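Long-range contacts in peroxisomal membrane protein PEX15 (Saccharomyces cerevisiae, PDB 5VXV), which anchors to the peroxisomal membrane the Pex1/Pex6 AAA-ATPase complex, which extracts the PEX5 receptor from that membrane: residues A[19-24]-A[43-48]; A[90-95]-A[146-151]. All blocks are in the same frame, centred on the assembly; numbering follows the deposited sequence.

The chain is a mainly helical piece of the predicted cytoplasmic part of PEX15, and both contacts join helices within its single chain. Contact 1 lies nearer the N-terminal end, about 16 Å from the centre of the chain, whereas contact 2 lies about 7 Å from it; their centres are about 20 Å apart. They follow one another along the sequence without interleaving. Contact 1 is apolar throughout, and contact 2 adds a buried amide and a carboxylate to its leucines. A salt bridge ties them together: Lys90 NZ of contact 2 reaches Asp43 OD1 of contact 1 at 3.1 Å, and Val93 packs beside it.

Contact 1. Residues A[19-24]-A[43-48]; sequences DCLEKM and DLFVSA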
# COMPACT_ATOMS: atom_id res chain seq x y z
N ASP A 19 18.73 -1.92 -9.81
CA ASP A 19 19.64 -3.05 -10.04
C ASP A 19 19.22 -4.26 -9.23
O ASP A 19 19.29 -5.40 -9.71
CB ASP A 19 21.07 -2.65 -9.70
CG ASP A 19 21.65 -1.66 -10.68
OD1 ASP A 19 21.11 -1.54 -11.80
OD2 ASP A 19 22.66 -1.01 -10.34
N CYS A 20 18.78 -4.04 -7.98
CA CYS A 20 18.27 -5.14 -7.17
C CYS A 20 17.13 -5.86 -7.88
O CYS A 20 17.15 -7.08 -8.04
CB CYS A 20 17.82 -4.60 -5.81
SG CYS A 20 16.93 -5.80 -4.78
N LEU A 21 16.13 -5.10 -8.33
CA LEU A 21 14.97 -5.70 -8.97
C LEU A 21 15.34 -6.37 -10.29
O LEU A 21 14.82 -7.45 -10.61
CB LEU A 21 13.88 -4.64 -9.18
CG LEU A 21 13.16 -4.21 -7.90
CD1 LEU A 21 12.39 -2.93 -8.12
CD2 LEU A 21 12.24 -5.32 -7.41
N GLU A 22 16.22 -5.75 -11.08
CA GLU A 22 16.63 -6.36 -12.33
C GLU A 22 17.33 -7.69 -12.09
O GLU A 22 17.16 -8.65 -12.85
CB GLU A 22 17.54 -5.42 -13.12
CG GLU A 22 16.86 -4.16 -13.64
CD GLU A 22 15.91 -4.43 -14.80
OE1 GLU A 22 15.73 -5.61 -15.17
OE2 GLU A 22 15.34 -3.46 -15.34
N LYS A 23 18.13 -7.78 -11.01
CA LYS A 23 18.80 -9.04 -10.70
C LYS A 23 17.80 -10.09 -10.24
O LYS A 23 17.90 -11.27 -10.62
CB LYS A 23 19.86 -8.81 -9.62
CG LYS A 23 20.69 -10.06 -9.30
CD LYS A 23 21.44 -10.57 -10.52
N MSE A 24 16.82 -9.70 -9.42
CA MSE A 24 15.79 -10.64 -8.99
C MSE A 24 15.07 -11.20 -10.20
O MSE A 24 14.76 -12.39 -10.26
CB MSE A 24 14.79 -9.95 -8.04
CG MSE A 24 15.39 -9.49 -6.72
SE MSE A 24 14.06 -8.85 -5.44
CE MSE A 24 13.34 -10.58 -4.87
N ASP A 43 9.57 -10.64 0.90
CA ASP A 43 9.74 -9.44 1.71
C ASP A 43 10.67 -8.45 1.03
O ASP A 43 10.39 -7.24 1.02
CB ASP A 43 10.27 -9.83 3.09
CG ASP A 43 9.83 -8.87 4.18
OD1 ASP A 43 8.63 -8.51 4.22
OD2 ASP A 43 10.67 -8.48 5.01
N LEU A 44 11.78 -8.93 0.47
CA LEU A 44 12.69 -8.03 -0.24
C LEU A 44 12.01 -7.41 -1.45
O LEU A 44 12.11 -6.20 -1.69
CB LEU A 44 13.95 -8.79 -0.68
CG LEU A 44 14.89 -8.01 -1.60
CD1 LEU A 44 15.38 -6.73 -0.93
CD2 LEU A 44 16.07 -8.87 -2.03
N PHE A 45 11.31 -8.23 -2.24
CA PHE A 45 10.65 -7.73 -3.44
C PHE A 45 9.69 -6.59 -3.11
O PHE A 45 9.72 -5.53 -3.76
CB PHE A 45 9.91 -8.87 -4.14
CG PHE A 45 9.11 -8.43 -5.32
CD1 PHE A 45 9.74 -8.05 -6.49
CD2 PHE A 45 7.73 -8.39 -5.26
CE1 PHE A 45 9.01 -7.64 -7.58
CE2 PHE A 45 6.99 -7.99 -6.35
CZ PHE A 45 7.63 -7.61 -7.52
N VAL A 46 8.84 -6.78 -2.10
CA VAL A 46 7.87 -5.74 -1.74
C VAL A 46 8.59 -4.49 -1.24
O VAL A 46 8.21 -3.36 -1.59
CB VAL A 46 6.89 -6.29 -0.69
CG1 VAL A 46 5.95 -5.19 -0.20
CG2 VAL A 46 6.08 -7.44 -1.27
N SER A 47 9.63 -4.66 -0.43
CA SER A 47 10.34 -3.50 0.10
C SER A 47 11.03 -2.72 -1.02
O SER A 47 11.03 -1.48 -1.01
CB SER A 47 11.36 -3.94 1.15
OG SER A 47 10.71 -4.35 2.34
N ALA A 48 11.62 -3.42 -1.98
CA ALA A 48 12.29 -2.75 -3.09
C ALA A 48 11.27 -2.01 -3.96
O ALA A 48 11.48 -0.85 -4.34
CB ALA A 48 13.09 -3.75 -3.92
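Leu21 rests its CD2 methyl on both Phe45 and Ala48, 3.8 Å from Phe45 CD1 and 3.9 Å from Ala48 CB. The leucine and phenylalanine side chains cross at about a right angle, and the methyl meets the CD1-CE1 side of the ring obliquely. What brings it there is the first torsion of Leu21, which sets CG opposite the carbonyl carbon (chi1 -73°) and lets the branch lean across to the second helix. Ala48, with only a methyl, leaves Leu21 CG and CD2 close against its CB.

One turn on, selenomethionine Met24 makes a second set of contacts. Its chain runs extended through chi2 and then bends at chi3 (76°), which carries CE to 3.9 Å from Phe45 CB while SE rests 4.0 Å from Leu44 CD2. Selenium and terminal methyl thus serve two neighbouring residues of 43-48. Cys20 fills in beside them: its SG is 4.2 Å from Leu44 CD2 and a little farther from Ala48 CB. No hydrogen bond links the segments, and all six touching residues are buried, so the union is one of apolar shape alone.

The short segments run roughly antiparallel, at 140°, with their axes 10.4 Å apart. The contact joins helix 17-27 to helix 39-51 within a larger helical cluster: Phe5 and Phe12 of helix 3-13 pack on Leu44, while helix 60-70 places Leu62 against Leu21 and Ile66 and Ile69 against Phe45.

Contact 2. Residues A[90-95]-A[146-151]; sequences KLLVIN and LQELIE
Asn95 reaches Glu148 and Leu149 at once with the two ends of its amide. ND2 donates to Glu148 OE1 at 2.8 Å, with an N-H...O angle of 155°; OE1 accepts with its anti lone pair and lies close to the amide plane of Asn95, although the two planar groups are turned 75° apart. ND2 also donates to Gly145 O, just before segment 146-151. OD1 instead lies against Leu149, 3.4 Å from its CD1.

The close-packed part is buried and mostly leucine. Its tight point is Leu91 CD2, 3.4 Å from the backbone N of Leu146; Leu91 CD1 and Leu149 CD2, 4.2 Å apart, are in ordinary van der Waals contact. The two segments run nearly parallel, 16° apart, and Tyr133 and Met126 of helix 112-136 pack on Leu91 and Leu149 respectively.

Toward solvent the fit is looser. Exposed Leu92 offers little more than CD2, 3.6 Å from Glu148 OE1, and a water bridges the helices there, donating to Leu92 O and, at 2.7 Å, to that same OE1. Glu148 stretches to this open side with CG anti to its backbone N and the chain extended beyond it.

A leucine in place of Asn95 would probably leave Glu148 OE1 without its direct donor from helix 91-108 and Gly145 O without its ND2 partner. With one amide nitrogen serving both carboxylate and backbone carbonyl, the chemistry implies a polar link that fixes the amide's orientation at the border between leucine core and water.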
# COMPACT_ATOMS: atom_id res chain seq x y z
N LYS A 90 2.06 -8.29 10.37
CA LYS A 90 2.97 -7.45 9.60
C LYS A 90 2.16 -6.44 8.79
O LYS A 90 2.13 -6.48 7.55
CB LYS A 90 3.87 -8.32 8.70
CG LYS A 90 4.92 -9.10 9.49
CD LYS A 90 5.85 -9.92 8.59
CE LYS A 90 6.57 -9.05 7.58
NZ LYS A 90 7.70 -9.76 6.91
N LEU A 91 1.50 -5.52 9.49
CA LEU A 91 0.65 -4.55 8.83
C LEU A 91 1.45 -3.57 7.98
O LEU A 91 0.95 -3.09 6.95
CB LEU A 91 -0.19 -3.81 9.86
CG LEU A 91 -1.24 -2.83 9.34
CD1 LEU A 91 -2.19 -3.51 8.36
CD2 LEU A 91 -2.02 -2.25 10.51
N LEU A 92 2.68 -3.24 8.38
CA LEU A 92 3.47 -2.30 7.59
C LEU A 92 3.80 -2.87 6.22
O LEU A 92 3.90 -2.12 5.24
CB LEU A 92 4.75 -1.92 8.34
CG LEU A 92 4.58 -1.20 9.68
CD1 LEU A 92 5.92 -0.76 10.25
CD2 LEU A 92 3.64 -0.00 9.56
N VAL A 93 3.95 -4.19 6.11
CA VAL A 93 4.19 -4.81 4.81
C VAL A 93 2.90 -4.83 3.99
O VAL A 93 2.92 -4.63 2.77
CB VAL A 93 4.77 -6.22 4.98
CG1 VAL A 93 4.93 -6.91 3.64
CG2 VAL A 93 6.11 -6.14 5.70
N ILE A 94 1.77 -5.09 4.64
CA ILE A 94 0.47 -4.96 3.98
C ILE A 94 0.33 -3.57 3.39
O ILE A 94 -0.13 -3.40 2.25
CB ILE A 94 -0.66 -5.28 4.98
CG1 ILE A 94 -0.67 -6.79 5.27
CG2 ILE A 94 -2.02 -4.84 4.44
CD1 ILE A 94 -1.43 -7.17 6.52
N ASN A 95 0.75 -2.54 4.14
CA ASN A 95 0.67 -1.18 3.64
C ASN A 95 1.58 -0.97 2.44
O ASN A 95 1.20 -0.31 1.47
CB ASN A 95 1.01 -0.19 4.76
CG ASN A 95 -0.06 -0.15 5.84
OD1 ASN A 95 -1.18 -0.63 5.64
ND2 ASN A 95 0.27 0.42 6.99
N LEU A 146 -2.02 0.90 11.70
CA LEU A 146 -3.42 1.12 11.36
C LEU A 146 -3.66 2.57 10.94
O LEU A 146 -4.38 2.82 9.96
CB LEU A 146 -4.32 0.74 12.54
CG LEU A 146 -5.82 0.92 12.33
CD1 LEU A 146 -6.30 0.22 11.06
CD2 LEU A 146 -6.59 0.41 13.54
N GLN A 147 -3.07 3.53 11.64
CA GLN A 147 -3.13 4.92 11.18
C GLN A 147 -2.63 5.03 9.75
O GLN A 147 -3.26 5.67 8.91
CB GLN A 147 -2.32 5.84 12.10
CG GLN A 147 -2.37 7.30 11.65
CD GLN A 147 -1.43 8.21 12.42
OE1 GLN A 147 -0.68 7.76 13.29
NE2 GLN A 147 -1.46 9.50 12.09
N GLU A 148 -1.49 4.41 9.46
CA GLU A 148 -0.93 4.49 8.11
C GLU A 148 -1.88 3.88 7.09
O GLU A 148 -2.05 4.42 5.99
CB GLU A 148 0.43 3.79 8.06
CG GLU A 148 1.13 3.89 6.70
CD GLU A 148 2.50 3.24 6.68
OE1 GLU A 148 2.59 2.00 6.81
OE2 GLU A 148 3.50 3.97 6.52
N LEU A 149 -2.49 2.75 7.43
CA LEU A 149 -3.41 2.07 6.51
C LEU A 149 -4.58 2.98 6.15
O LEU A 149 -4.94 3.10 4.97
CB LEU A 149 -3.90 0.77 7.14
CG LEU A 149 -4.99 0.01 6.39
CD1 LEU A 149 -4.51 -0.41 5.00
CD2 LEU A 149 -5.44 -1.20 7.19
N ILE A 150 -5.19 3.62 7.14
CA ILE A 150 -6.33 4.49 6.85
C ILE A 150 -5.87 5.69 6.04
O ILE A 150 -6.59 6.16 5.14
CB ILE A 150 -7.03 4.91 8.15
CG1 ILE A 150 -7.45 3.68 8.97
CG2 ILE A 150 -8.25 5.77 7.84
CD1 ILE A 150 -8.37 2.71 8.24
N GLU A 151 -4.68 6.21 6.32
CA GLU A 151 -4.21 7.38 5.59
C GLU A 151 -3.84 7.04 4.16
O GLU A 151 -3.97 7.89 3.27
CB GLU A 151 -3.06 8.04 6.36
CG GLU A 151 -3.55 8.68 7.66
CD GLU A 151 -2.53 9.59 8.32
OE1 GLU A 151 -1.38 9.65 7.83
OE2 GLU A 151 -2.89 10.23 9.33
O HOH W 1 4.62 0.65 5.58